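Local coordinates for protein soluble lytic murein transglycosylase (Escherichia coli, PDB 1QSA) that cleaves the glycosidic bonds between N-acetylmuramic acid and N-acetylglucosamine in peptidoglycan, forming a 1,6-anhydro bond in the N-acetylmuramic acid residue, at residues Asp48-Gln53 against Ser76-Glu81; Gly90-Ser95 against Tyr110-Thr115; Arg322-Asp327 against Ala572-Glu577; Glu340-Leu345 against Gln358-Glu363. All coordinates share one frame; numbering follows the deposited sequence.

Contact 1 of 4, residues Asp48-Gln53 against Ser76-Glu81; sequences DDLMNQ and SRFVNE
L50 carries the apolar part of this contact. Its CD1 lies 3.8 Å from CD1 of F78. Its other methyl, CD2, rests 3.6 Å from NE of R77, beside the extended stem of that arginine. CG of L50 is anti to the backbone N (chi1 -157°), carrying the branch toward helix 69-84, where its methyls part. Carbon-oxygen packing forms the second group. Q53 O lies at the edge of the F78 ring, 3.6 Å from CZ. E81 packs its CG 3.7 Å from O of L50. Its OE2 sits 3.3 Å from CA of M51, whose side chain crosses the glutamate at about a right angle. The polar bonds lie around them. In the loop, N52 ND2 donates to D49 OD1 at 2.9 Å. E81 OE2 forms salt bridges with R84 and R85, and R85 bonds to O of Q53. The chemistry implies that packing joins the two segments, while R85 links the loop carbonyl to the buried, probably ionised carboxylate of E81.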
loop_
_atom_site.group_PDB
_atom_site.type_symbol
_atom_site.label_atom_id
_atom_site.label_comp_id
_atom_site.label_asym_id
_atom_site.label_seq_id
_atom_site.Cartn_x
_atom_site.Cartn_y
_atom_site.Cartn_z
ATOM N N ASP A 48 19.159 23.447 -11.235
ATOM C CA ASP A 48 20.284 23.141 -12.111
ATOM C C ASP A 48 21.603 23.636 -11.510
ATOM O O ASP A 48 22.670 23.108 -11.824
ATOM C CB ASP A 48 20.090 23.822 -13.475
ATOM C CG ASP A 48 19.503 22.895 -14.524
ATOM O OD1 ASP A 48 19.076 21.778 -14.194
ATOM O OD2 ASP A 48 19.479 23.297 -15.703
ATOM N N ASP A 49 21.529 24.674 -10.689
ATOM C CA ASP A 49 22.723 25.248 -10.080
ATOM C C ASP A 49 22.459 25.441 -8.588
ATOM O O ASP A 49 22.888 26.436 -8.010
ATOM C CB ASP A 49 23.016 26.605 -10.750
ATOM C CG ASP A 49 24.433 27.108 -10.488
ATOM O OD1 ASP A 49 25.340 26.269 -10.294
ATOM O OD2 ASP A 49 24.635 28.346 -10.496
ATOM N N LEU A 50 21.795 24.471 -7.957
ATOM C CA LEU A 50 21.447 24.595 -6.543
ATOM C C LEU A 50 22.638 24.837 -5.609
ATOM O O LEU A 50 22.517 25.562 -4.626
ATOM C CB LEU A 50 20.627 23.389 -6.062
ATOM C CG LEU A 50 19.770 23.694 -4.824
ATOM C CD1 LEU A 50 18.708 24.758 -5.150
ATOM C CD2 LEU A 50 19.129 22.414 -4.276
ATOM N N MET A 51 23.792 24.268 -5.945
ATOM C CA MET A 51 24.975 24.441 -5.089
ATOM C C MET A 51 25.503 25.876 -5.032
ATOM O O MET A 51 26.241 26.227 -4.116
ATOM C CB MET A 51 26.091 23.485 -5.510
ATOM C CG MET A 51 25.791 22.021 -5.227
ATOM S SD MET A 51 27.210 20.962 -5.634
ATOM C CE MET A 51 26.951 19.617 -4.521
ATOM N N ASN A 52 25.095 26.709 -5.988
ATOM C CA ASN A 52 25.546 28.097 -6.042
ATOM C C ASN A 52 24.422 29.111 -5.862
ATOM O O ASN A 52 24.629 30.316 -6.020
ATOM C CB ASN A 52 26.269 28.331 -7.369
ATOM C CG ASN A 52 27.530 27.504 -7.483
ATOM O OD1 ASN A 52 28.379 27.533 -6.593
ATOM N ND2 ASN A 52 27.650 26.751 -8.558
ATOM N N GLN A 53 23.235 28.632 -5.515
ATOM C CA GLN A 53 22.109 29.533 -5.337
ATOM C C GLN A 53 22.058 30.239 -3.990
ATOM O O GLN A 53 22.255 29.613 -2.942
ATOM C CB GLN A 53 20.781 28.783 -5.511
ATOM C CG GLN A 53 20.525 28.249 -6.888
ATOM C CD GLN A 53 20.197 29.333 -7.887
ATOM O OE1 GLN A 53 20.062 30.512 -7.533
ATOM N NE2 GLN A 53 20.070 28.944 -9.151
ATOM N N SER A 76 12.668 21.621 1.804
ATOM C CA SER A 76 13.481 20.595 2.455
ATOM C C SER A 76 14.764 20.307 1.671
ATOM O O SER A 76 15.816 20.109 2.275
ATOM C CB SER A 76 12.683 19.296 2.663
ATOM O OG SER A 76 11.735 19.438 3.703
ATOM N N ARG A 77 14.695 20.324 0.335
ATOM C CA ARG A 77 15.873 20.081 -0.498
ATOM C C ARG A 77 16.947 21.164 -0.278
ATOM O O ARG A 77 18.142 20.855 -0.144
ATOM C CB ARG A 77 15.478 20.027 -1.971
ATOM C CG ARG A 77 16.641 19.760 -2.914
ATOM C CD ARG A 77 16.157 19.622 -4.356
ATOM N NE ARG A 77 17.278 19.496 -5.285
ATOM C CZ ARG A 77 17.154 19.263 -6.593
ATOM N NH1 ARG A 77 15.951 19.138 -7.147
ATOM N NH2 ARG A 77 18.241 19.170 -7.356
ATOM N N PHE A 78 16.521 22.421 -0.164
ATOM C CA PHE A 78 17.487 23.495 0.041
ATOM C C PHE A 78 18.040 23.474 1.464
ATOM O O PHE A 78 19.181 23.879 1.702
ATOM C CB PHE A 78 16.918 24.860 -0.311
ATOM C CG PHE A 78 17.981 25.896 -0.514
ATOM C CD1 PHE A 78 18.974 25.703 -1.478
ATOM C CD2 PHE A 78 18.010 27.048 0.269
ATOM C CE1 PHE A 78 19.991 26.662 -1.662
ATOM C CE2 PHE A 78 19.021 28.004 0.092
ATOM C CZ PHE A 78 20.006 27.802 -0.876
ATOM N N VAL A 79 17.233 23.017 2.422
ATOM C CA VAL A 79 17.724 22.885 3.796
ATOM C C VAL A 79 18.891 21.902 3.758
ATOM O O VAL A 79 19.947 22.146 4.349
ATOM C CB VAL A 79 16.621 22.370 4.744
ATOM C CG1 VAL A 79 17.238 21.716 5.995
ATOM C CG2 VAL A 79 15.747 23.529 5.182
ATOM N N ASN A 80 18.726 20.816 3.009
ATOM C CA ASN A 80 19.789 19.821 2.892
ATOM C C ASN A 80 21.024 20.422 2.176
ATOM O O ASN A 80 22.168 20.093 2.519
ATOM C CB ASN A 80 19.270 18.552 2.202
ATOM C CG ASN A 80 18.229 17.829 3.042
ATOM O OD1 ASN A 80 18.195 17.986 4.253
ATOM N ND2 ASN A 80 17.356 17.059 2.397
ATOM N N GLU A 81 20.803 21.315 1.211
ATOM C CA GLU A 81 21.916 21.964 0.504
ATOM C C GLU A 81 22.683 22.880 1.457
ATOM O O GLU A 81 23.915 22.870 1.480
ATOM C CB GLU A 81 21.414 22.751 -0.720
ATOM C CG GLU A 81 22.437 23.724 -1.364
ATOM C CD GLU A 81 23.775 23.078 -1.754
ATOM O OE1 GLU A 81 23.846 21.842 -1.950
ATOM O OE2 GLU A 81 24.767 23.827 -1.875
#

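Contact 2 of 4, residues Gly90-Ser95 against Tyr110-Thr115; sequences GLLAFS and YAKWNT. With SO4 (sulfate ion), chain F.
Two consecutive helices of the alpha-superhelix, 88-94 and 102-114, meet where L91 and L92 pack on A111. The short segments approach to 9.7 Å between axes, and their directions differ by 120°. L92 does most of the touching. Its CG lies 3.8 Å from CB of A111, and CD2 reaches CE of K112 at 4.0 Å, where the two side chains cross at a slant. L91 adds its CD2 methyl on the same A111 CB. The amine of K112 belongs to another partner, E120, in a salt bridge.

At the end of helix 102-114, L92 CD1 meets T115 OG1 tip to tip at 3.3 Å. That hydroxyl sits between the backbone N and the carbonyl carbon (chi1 57°), from where it donates back to A111 O at 2.8 Å. The donor is tilted 26° from the carbonyl plane. The hydroxyl is thus bonded to its own helix, and the leucine methyl packs against it.

The side chain of W113 leaves the backbone away from helix 88-94. Its NE1 donates in the ring plane to O2 of a sulfate at 2.8 Å, and S118 also bonds this ion. The sulfate probably comes from the crystallisation liquor. Leucines of one helix packed on a small alanine of the next join consecutive helices of the alpha-superhelix.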
loop_
_atom_site.group_PDB
_atom_site.type_symbol
_atom_site.label_atom_id
_atom_site.label_comp_id
_atom_site.label_asym_id
_atom_site.label_seq_id
_atom_site.Cartn_x
_atom_site.Cartn_y
_atom_site.Cartn_z
ATOM N N GLY A 90 22.649 29.988 8.151
ATOM C CA GLY A 90 21.814 30.193 6.969
ATOM C C GLY A 90 20.641 29.230 6.882
ATOM O O GLY A 90 19.537 29.593 6.448
ATOM N N LEU A 91 20.876 27.998 7.313
ATOM C CA LEU A 91 19.836 26.967 7.308
ATOM C C LEU A 91 18.647 27.424 8.158
ATOM O O LEU A 91 17.501 27.393 7.705
ATOM C CB LEU A 91 20.415 25.650 7.839
ATOM C CG LEU A 91 19.608 24.358 7.649
ATOM C CD1 LEU A 91 20.533 23.170 7.795
ATOM C CD2 LEU A 91 18.446 24.277 8.639
ATOM N N LEU A 92 18.925 27.908 9.370
ATOM C CA LEU A 92 17.862 28.367 10.258
ATOM C C LEU A 92 17.217 29.683 9.795
ATOM O O LEU A 92 16.045 29.936 10.062
ATOM C CB LEU A 92 18.369 28.438 11.706
ATOM C CG LEU A 92 18.787 27.071 12.262
ATOM C CD1 LEU A 92 19.389 27.206 13.661
ATOM C CD2 LEU A 92 17.550 26.171 12.328
ATOM N N ALA A 93 17.969 30.503 9.072
ATOM C CA ALA A 93 17.431 31.760 8.568
ATOM C C ALA A 93 16.478 31.440 7.417
ATOM O O ALA A 93 15.429 32.067 7.266
ATOM C CB ALA A 93 18.574 32.675 8.090
ATOM N N PHE A 94 16.821 30.408 6.656
ATOM C CA PHE A 94 16.017 29.985 5.514
ATOM C C PHE A 94 14.798 29.164 5.957
ATOM O O PHE A 94 13.703 29.287 5.379
ATOM C CB PHE A 94 16.884 29.175 4.533
ATOM C CG PHE A 94 16.092 28.534 3.420
ATOM C CD1 PHE A 94 15.639 29.299 2.336
ATOM C CD2 PHE A 94 15.746 27.182 3.485
ATOM C CE1 PHE A 94 14.846 28.721 1.334
ATOM C CE2 PHE A 94 14.953 26.594 2.487
ATOM C CZ PHE A 94 14.503 27.366 1.412
ATOM N N SER A 95 14.992 28.346 6.992
ATOM C CA SER A 95 13.937 27.483 7.526
ATOM C C SER A 95 13.890 27.611 9.053
ATOM O O SER A 95 14.349 26.726 9.774
ATOM C CB SER A 95 14.209 26.019 7.126
ATOM O OG SER A 95 13.206 25.144 7.630
ATOM N N TYR A 110 20.511 19.587 13.848
ATOM C CA TYR A 110 21.968 19.681 13.964
ATOM C C TYR A 110 22.330 21.179 13.855
ATOM O O TYR A 110 23.228 21.664 14.552
ATOM C CB TYR A 110 22.668 18.881 12.867
ATOM C CG TYR A 110 24.164 18.778 13.048
ATOM C CD1 TYR A 110 24.717 17.991 14.066
ATOM C CD2 TYR A 110 25.032 19.446 12.189
ATOM C CE1 TYR A 110 26.094 17.867 14.215
ATOM C CE2 TYR A 110 26.418 19.329 12.327
ATOM C CZ TYR A 110 26.940 18.538 13.341
ATOM O OH TYR A 110 28.313 18.417 13.462
ATOM N N ALA A 111 21.602 21.921 13.012
ATOM C CA ALA A 111 21.844 23.370 12.884
ATOM C C ALA A 111 21.545 24.062 14.221
ATOM O O ALA A 111 22.228 25.023 14.593
ATOM C CB ALA A 111 20.983 23.970 11.778
ATOM N N LYS A 112 20.502 23.604 14.914
ATOM C CA LYS A 112 20.138 24.158 16.225
ATOM C C LYS A 112 21.298 23.948 17.206
ATOM O O LYS A 112 21.686 24.878 17.904
ATOM C CB LYS A 112 18.851 23.501 16.741
ATOM C CG LYS A 112 17.580 24.019 16.071
ATOM C CD LYS A 112 17.186 25.388 16.615
ATOM C CE LYS A 112 15.933 25.940 15.937
ATOM N NZ LYS A 112 15.405 27.139 16.666
ATOM N N TRP A 113 21.878 22.748 17.230
ATOM C CA TRP A 113 23.015 22.485 18.119
ATOM C C TRP A 113 24.202 23.402 17.789
ATOM O O TRP A 113 24.845 23.969 18.691
ATOM C CB TRP A 113 23.462 21.023 18.004
ATOM C CG TRP A 113 24.733 20.744 18.747
ATOM C CD1 TRP A 113 24.894 20.662 20.108
ATOM C CD2 TRP A 113 26.028 20.536 18.175
ATOM N NE1 TRP A 113 26.215 20.416 20.406
ATOM C CE2 TRP A 113 26.930 20.332 19.241
ATOM C CE3 TRP A 113 26.514 20.504 16.863
ATOM C CZ2 TRP A 113 28.301 20.094 19.033
ATOM C CZ3 TRP A 113 27.876 20.271 16.650
ATOM C CH2 TRP A 113 28.753 20.068 17.734
ATOM N N ASN A 114 24.496 23.532 16.496
ATOM C CA ASN A 114 25.609 24.358 16.027
ATOM C C ASN A 114 25.461 25.835 16.332
ATOM O O ASN A 114 26.446 26.574 16.313
ATOM C CB ASN A 114 25.797 24.190 14.520
ATOM C CG ASN A 114 26.822 23.135 14.180
ATOM O OD1 ASN A 114 28.025 23.352 14.325
ATOM N ND2 ASN A 114 26.354 21.987 13.706
ATOM N N THR A 115 24.228 26.272 16.556
ATOM C CA THR A 115 23.947 27.675 16.835
ATOM C C THR A 115 23.527 27.909 18.286
ATOM O O THR A 115 22.780 28.856 18.596
ATOM C CB THR A 115 22.890 28.249 15.864
ATOM O OG1 THR A 115 21.698 27.465 15.937
ATOM C CG2 THR A 115 23.424 28.253 14.412
HETATM S S SO4 F . 26.640 20.810 24.477
HETATM O O1 SO4 F . 26.972 19.798 25.505
HETATM O O2 SO4 F . 26.654 20.142 23.157
HETATM O O3 SO4 F . 25.312 21.391 24.770
HETATM O O4 SO4 F . 27.654 21.881 24.492
#

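Contact 3 of 4, residues Arg322-Asp327 against Ala572-Glu577; sequences RYWQAD and AVAFVE
OE1 of E577 is gripped by two groups, the ammonium of K589 and the hydroxyl of Y352. The other oxygen, OE2, pairs with R293, so this buried carboxylate is probably ionised. The Y352 hydroxyl also takes the N-H of W324 NE1, and ties the tryptophan to E577. The indole passes alongside E577, with NE1 4.0 Å from CG and the ring and carboxylate planes 72° apart. Here helix 319-331 of the superhelix meets helix 572-578 of the C-terminal transglycosylase domain. CZ2 of W324 lies 3.6 Å from CG1 of V573, and CH2 lies 3.7 Å from CB of A574. CG of W324 is anti to the carbonyl carbon (chi1 -72°), which points the benzo edge at the second backbone, CZ2 3.5 Å from A574 N. Without the indole, as with an alanine here, a gap would probably open beside V573 and A574, and Y352 would lose a partner. Y323 covers one indole face, its CD2 3.7 Å above the plane. Its CE2 touches CG1 of V573 at 4.0 Å.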
loop_
_atom_site.group_PDB
_atom_site.type_symbol
_atom_site.label_atom_id
_atom_site.label_comp_id
_atom_site.label_asym_id
_atom_site.label_seq_id
_atom_site.Cartn_x
_atom_site.Cartn_y
_atom_site.Cartn_z
ATOM N N ARG A 322 -20.844 -11.912 8.890
ATOM C CA ARG A 322 -22.301 -11.851 8.872
ATOM C C ARG A 322 -22.797 -12.811 7.777
ATOM O O ARG A 322 -23.741 -13.586 7.993
ATOM C CB ARG A 322 -22.785 -10.430 8.599
ATOM C CG ARG A 322 -22.538 -9.495 9.771
ATOM C CD ARG A 322 -22.841 -8.061 9.407
ATOM N NE ARG A 322 -24.266 -7.838 9.182
ATOM C CZ ARG A 322 -24.762 -6.848 8.444
ATOM N NH1 ARG A 322 -23.954 -5.996 7.827
ATOM N NH2 ARG A 322 -26.075 -6.726 8.300
ATOM N N TYR A 323 -22.129 -12.811 6.619
ATOM C CA TYR A 323 -22.535 -13.715 5.544
ATOM C C TYR A 323 -22.373 -15.166 5.979
ATOM O O TYR A 323 -23.275 -15.974 5.764
ATOM C CB TYR A 323 -21.724 -13.504 4.250
ATOM C CG TYR A 323 -22.087 -14.549 3.194
ATOM C CD1 TYR A 323 -23.226 -14.403 2.396
ATOM C CD2 TYR A 323 -21.333 -15.722 3.057
ATOM C CE1 TYR A 323 -23.613 -15.406 1.494
ATOM C CE2 TYR A 323 -21.707 -16.720 2.165
ATOM C CZ TYR A 323 -22.844 -16.559 1.390
ATOM O OH TYR A 323 -23.212 -17.540 0.516
ATOM N N TRP A 324 -21.239 -15.503 6.590
ATOM C CA TRP A 324 -21.032 -16.902 6.986
ATOM C C TRP A 324 -21.947 -17.338 8.125
ATOM O O TRP A 324 -22.286 -18.521 8.239
ATOM C CB TRP A 324 -19.548 -17.212 7.204
ATOM C CG TRP A 324 -18.820 -17.259 5.868
ATOM C CD1 TRP A 324 -17.954 -16.316 5.367
ATOM C CD2 TRP A 324 -18.993 -18.232 4.825
ATOM N NE1 TRP A 324 -17.599 -16.634 4.076
ATOM C CE2 TRP A 324 -18.217 -17.802 3.714
ATOM C CE3 TRP A 324 -19.733 -19.424 4.718
ATOM C CZ2 TRP A 324 -18.161 -18.515 2.512
ATOM C CZ3 TRP A 324 -19.675 -20.140 3.514
ATOM C CH2 TRP A 324 -18.892 -19.678 2.426
ATOM N N GLN A 325 -22.423 -16.373 8.910
ATOM C CA GLN A 325 -23.386 -16.689 9.971
ATOM C C GLN A 325 -24.699 -17.054 9.268
ATOM O O GLN A 325 -25.374 -18.012 9.648
ATOM C CB GLN A 325 -23.605 -15.481 10.882
ATOM C CG GLN A 325 -24.597 -15.744 12.015
ATOM C CD GLN A 325 -24.131 -16.838 12.958
ATOM O OE1 GLN A 325 -24.365 -18.027 12.721
ATOM N NE2 GLN A 325 -23.463 -16.441 14.035
ATOM N N ALA A 326 -25.046 -16.278 8.239
ATOM C CA ALA A 326 -26.247 -16.524 7.449
ATOM C C ALA A 326 -26.138 -17.893 6.773
ATOM O O ALA A 326 -27.113 -18.638 6.717
ATOM C CB ALA A 326 -26.417 -15.438 6.409
ATOM N N ASP A 327 -24.948 -18.217 6.259
ATOM C CA ASP A 327 -24.718 -19.509 5.599
ATOM C C ASP A 327 -24.995 -20.681 6.559
ATOM O O ASP A 327 -25.647 -21.660 6.188
ATOM C CB ASP A 327 -23.283 -19.576 5.077
ATOM C CG ASP A 327 -22.997 -20.859 4.313
ATOM O OD1 ASP A 327 -23.342 -20.939 3.112
ATOM O OD2 ASP A 327 -22.436 -21.784 4.922
ATOM N N ALA A 572 -17.565 -21.376 -4.166
ATOM C CA ALA A 572 -16.861 -20.194 -4.673
ATOM C C ALA A 572 -16.537 -19.135 -3.621
ATOM O O ALA A 572 -15.412 -18.612 -3.573
ATOM C CB ALA A 572 -17.665 -19.563 -5.799
ATOM N N VAL A 573 -17.508 -18.839 -2.762
ATOM C CA VAL A 573 -17.332 -17.817 -1.731
ATOM C C VAL A 573 -16.345 -18.296 -0.675
ATOM O O VAL A 573 -15.504 -17.534 -0.232
ATOM C CB VAL A 573 -18.685 -17.450 -1.057
ATOM C CG1 VAL A 573 -18.533 -16.196 -0.201
ATOM C CG2 VAL A 573 -19.780 -17.251 -2.118
ATOM N N ALA A 574 -16.441 -19.575 -0.295
ATOM C CA ALA A 574 -15.530 -20.149 0.698
ATOM C C ALA A 574 -14.098 -20.161 0.144
ATOM O O ALA A 574 -13.138 -19.890 0.878
ATOM C CB ALA A 574 -15.974 -21.564 1.075
ATOM N N PHE A 575 -13.949 -20.434 -1.149
ATOM C CA PHE A 575 -12.610 -20.423 -1.746
ATOM C C PHE A 575 -12.006 -18.998 -1.686
ATOM O O PHE A 575 -10.870 -18.826 -1.274
ATOM C CB PHE A 575 -12.622 -20.941 -3.179
ATOM C CG PHE A 575 -11.254 -21.052 -3.776
ATOM C CD1 PHE A 575 -10.464 -22.179 -3.548
ATOM C CD2 PHE A 575 -10.713 -19.991 -4.497
ATOM C CE1 PHE A 575 -9.147 -22.231 -4.030
ATOM C CE2 PHE A 575 -9.407 -20.032 -4.981
ATOM C CZ PHE A 575 -8.628 -21.160 -4.740
ATOM N N VAL A 576 -12.794 -17.983 -2.033
ATOM C CA VAL A 576 -12.300 -16.601 -1.981
ATOM C C VAL A 576 -11.928 -16.203 -0.547
ATOM O O VAL A 576 -10.827 -15.699 -0.291
ATOM C CB VAL A 576 -13.370 -15.606 -2.505
ATOM C CG1 VAL A 576 -12.943 -14.136 -2.227
ATOM C CG2 VAL A 576 -13.576 -15.805 -3.999
ATOM N N GLU A 577 -12.825 -16.482 0.397
ATOM C CA GLU A 577 -12.597 -16.096 1.784
ATOM C C GLU A 577 -11.436 -16.814 2.460
ATOM O O GLU A 577 -10.797 -16.256 3.356
ATOM C CB GLU A 577 -13.877 -16.273 2.614
ATOM C CG GLU A 577 -13.784 -15.587 3.974
ATOM C CD GLU A 577 -13.480 -14.105 3.845
ATOM O OE1 GLU A 577 -14.189 -13.417 3.100
ATOM O OE2 GLU A 577 -12.524 -13.616 4.468
#

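Contact 4 of 4, residues Glu340-Leu345 against Gln358-Glu363; sequences EILHQL and QRIGEE
A histidine-carboxylate hydrogen bond joins H343 to E362, just beyond the end of a helix. NE2 of H343 donates to OE2 of E362 at 2.9 Å, with an N-H...O angle of 161°. The oxygen lies close to the imidazole plane and receives the bond on its syn side. OE1 of E362 is also near, 3.1 Å from NE2. The side chains cross at about a right angle, with the flat groups 33° apart. The carboxylate would probably favour a protonated ring. I360 meets H343 at a slant, its CD1 3.4 Å from NE2. Its CG2 meets CD1 of L342 at 3.2 Å, tighter than usual for two carbons. A Schellman motif ends helix 351-359 here, with G361 (positive phi) as its C-prime residue: G361 N bonds to Q358 O at 3.2 Å and E362 N to the carbonyl oxygen of the residue before Q358. Replacing H343 by a leucine is likely to leave the E362 carboxylate without this mate and free to turn. R359 lays its CG near L342, but its guanidinium leads away to D327 and Y323. The contact thus sits between consecutive helices 335-346 and 351-359, with L342 also touching Y323 on helix 319-331.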
loop_
_atom_site.group_PDB
_atom_site.type_symbol
_atom_site.label_atom_id
_atom_site.label_comp_id
_atom_site.label_asym_id
_atom_site.label_seq_id
_atom_site.Cartn_x
_atom_site.Cartn_y
_atom_site.Cartn_z
ATOM N N GLU A 340 -32.737 -12.356 6.664
ATOM C CA GLU A 340 -32.783 -10.980 7.149
ATOM C C GLU A 340 -31.340 -10.453 7.135
ATOM O O GLU A 340 -31.097 -9.299 6.756
ATOM C CB GLU A 340 -33.395 -10.903 8.548
ATOM C CG GLU A 340 -33.432 -9.489 9.143
ATOM C CD GLU A 340 -34.099 -8.443 8.239
ATOM O OE1 GLU A 340 -35.099 -8.761 7.551
ATOM O OE2 GLU A 340 -33.615 -7.284 8.226
ATOM N N ILE A 341 -30.382 -11.308 7.502
ATOM C CA ILE A 341 -28.972 -10.911 7.490
ATOM C C ILE A 341 -28.556 -10.603 6.057
ATOM O O ILE A 341 -27.915 -9.581 5.796
ATOM C CB ILE A 341 -28.024 -12.017 8.057
ATOM C CG1 ILE A 341 -28.259 -12.211 9.559
ATOM C CG2 ILE A 341 -26.541 -11.637 7.784
ATOM C CD1 ILE A 341 -27.484 -13.391 10.163
ATOM N N LEU A 342 -28.920 -11.490 5.134
ATOM C CA LEU A 342 -28.596 -11.327 3.714
ATOM C C LEU A 342 -29.241 -10.055 3.161
ATOM O O LEU A 342 -28.603 -9.299 2.440
ATOM C CB LEU A 342 -29.040 -12.559 2.915
ATOM C CG LEU A 342 -28.303 -13.860 3.266
ATOM C CD1 LEU A 342 -28.805 -14.987 2.369
ATOM C CD2 LEU A 342 -26.782 -13.684 3.085
ATOM N N HIS A 343 -30.494 -9.793 3.532
ATOM C CA HIS A 343 -31.169 -8.588 3.054
ATOM C C HIS A 343 -30.511 -7.325 3.611
ATOM O O HIS A 343 -30.436 -6.312 2.916
ATOM C CB HIS A 343 -32.670 -8.631 3.374
ATOM C CG HIS A 343 -33.467 -9.445 2.398
ATOM N ND1 HIS A 343 -34.398 -10.384 2.792
ATOM C CD2 HIS A 343 -33.471 -9.460 1.046
ATOM C CE1 HIS A 343 -34.939 -10.943 1.723
ATOM N NE2 HIS A 343 -34.392 -10.399 0.651
ATOM N N GLN A 344 -30.025 -7.385 4.852
ATOM C CA GLN A 344 -29.336 -6.231 5.440
ATOM C C GLN A 344 -28.022 -5.997 4.694
ATOM O O GLN A 344 -27.639 -4.862 4.426
ATOM C CB GLN A 344 -29.078 -6.442 6.930
ATOM C CG GLN A 344 -30.304 -6.186 7.784
ATOM C CD GLN A 344 -30.920 -4.823 7.509
ATOM O OE1 GLN A 344 -30.353 -3.787 7.865
ATOM N NE2 GLN A 344 -32.073 -4.818 6.847
ATOM N N LEU A 345 -27.343 -7.087 4.347
ATOM C CA LEU A 345 -26.077 -6.992 3.623
ATOM C C LEU A 345 -26.268 -6.372 2.242
ATOM O O LEU A 345 -25.458 -5.551 1.814
ATOM C CB LEU A 345 -25.428 -8.375 3.494
ATOM C CG LEU A 345 -24.558 -8.845 4.658
ATOM C CD1 LEU A 345 -24.074 -10.264 4.383
ATOM C CD2 LEU A 345 -23.363 -7.904 4.820
ATOM N N GLN A 358 -26.823 -12.599 -4.889
ATOM C CA GLN A 358 -26.760 -13.793 -5.723
ATOM C C GLN A 358 -27.204 -15.046 -4.943
ATOM O O GLN A 358 -27.902 -15.893 -5.488
ATOM C CB GLN A 358 -25.352 -13.989 -6.307
ATOM C CG GLN A 358 -25.280 -15.136 -7.323
ATOM C CD GLN A 358 -24.173 -14.986 -8.371
ATOM O OE1 GLN A 358 -23.374 -14.048 -8.327
ATOM N NE2 GLN A 358 -24.114 -15.933 -9.301
ATOM N N ARG A 359 -26.852 -15.119 -3.662
ATOM C CA ARG A 359 -27.225 -16.270 -2.832
ATOM C C ARG A 359 -28.745 -16.440 -2.746
ATOM O O ARG A 359 -29.248 -17.549 -2.913
ATOM C CB ARG A 359 -26.611 -16.164 -1.428
ATOM C CG ARG A 359 -26.930 -17.360 -0.501
ATOM C CD ARG A 359 -26.366 -18.649 -1.093
ATOM N NE ARG A 359 -26.772 -19.869 -0.383
ATOM C CZ ARG A 359 -26.173 -20.338 0.705
ATOM N NH1 ARG A 359 -25.211 -19.641 1.294
ATOM N NH2 ARG A 359 -26.598 -21.482 1.249
ATOM N N ILE A 360 -29.482 -15.350 -2.542
ATOM C CA ILE A 360 -30.943 -15.472 -2.457
ATOM C C ILE A 360 -31.703 -15.252 -3.765
ATOM O O ILE A 360 -32.933 -15.175 -3.769
ATOM C CB ILE A 360 -31.536 -14.596 -1.346
ATOM C CG1 ILE A 360 -31.226 -13.117 -1.591
ATOM C CG2 ILE A 360 -31.018 -15.064 -0.000
ATOM C CD1 ILE A 360 -31.686 -12.228 -0.455
ATOM N N GLY A 361 -30.968 -15.156 -4.870
ATOM C CA GLY A 361 -31.583 -14.986 -6.173
ATOM C C GLY A 361 -32.256 -13.661 -6.452
ATOM O O GLY A 361 -33.213 -13.599 -7.227
ATOM N N GLU A 362 -31.769 -12.599 -5.819
ATOM C CA GLU A 362 -32.326 -11.270 -6.029
ATOM C C GLU A 362 -31.308 -10.383 -6.741
ATOM O O GLU A 362 -30.105 -10.613 -6.659
ATOM C CB GLU A 362 -32.760 -10.656 -4.697
ATOM C CG GLU A 362 -33.975 -11.352 -4.090
ATOM C CD GLU A 362 -34.322 -10.857 -2.700
ATOM O OE1 GLU A 362 -34.082 -9.669 -2.397
ATOM O OE2 GLU A 362 -34.844 -11.663 -1.905
ATOM N N GLU A 363 -31.797 -9.422 -7.509
ATOM C CA GLU A 363 -30.908 -8.518 -8.224
ATOM C C GLU A 363 -30.306 -7.509 -7.247
ATOM O O GLU A 363 -31.007 -6.969 -6.389
ATOM C CB GLU A 363 -31.671 -7.809 -9.347
ATOM C CG GLU A 363 -30.816 -6.867 -10.168
ATOM C CD GLU A 363 -31.393 -6.572 -11.546
ATOM O OE1 GLU A 363 -32.585 -6.194 -11.632
ATOM O OE2 GLU A 363 -30.642 -6.714 -12.538
#

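The four contacts form two pairs on opposite sides of the chain's centre. Contacts 1 and 2 come first along the chain, in series, with centres 15 Å apart. They touch where helix 69-84, part of contact 1, packs on helix 88-94, part of contact 2; there F78 and F94 meet edge-to-face. Contacts 3 and 4 lie 13 Å apart, and contact 4 is nested within the long loop that contact 3 closes. R359 NH1 joins them through a salt bridge to D327 OD1 at 2.9 Å. Between the pairs, centres are 57 to 64 Å apart. Contacts 1, 2 and 4 build the superhelix locally, whereas contact 3 brings it against the transglycosylase domain from 245 residues away.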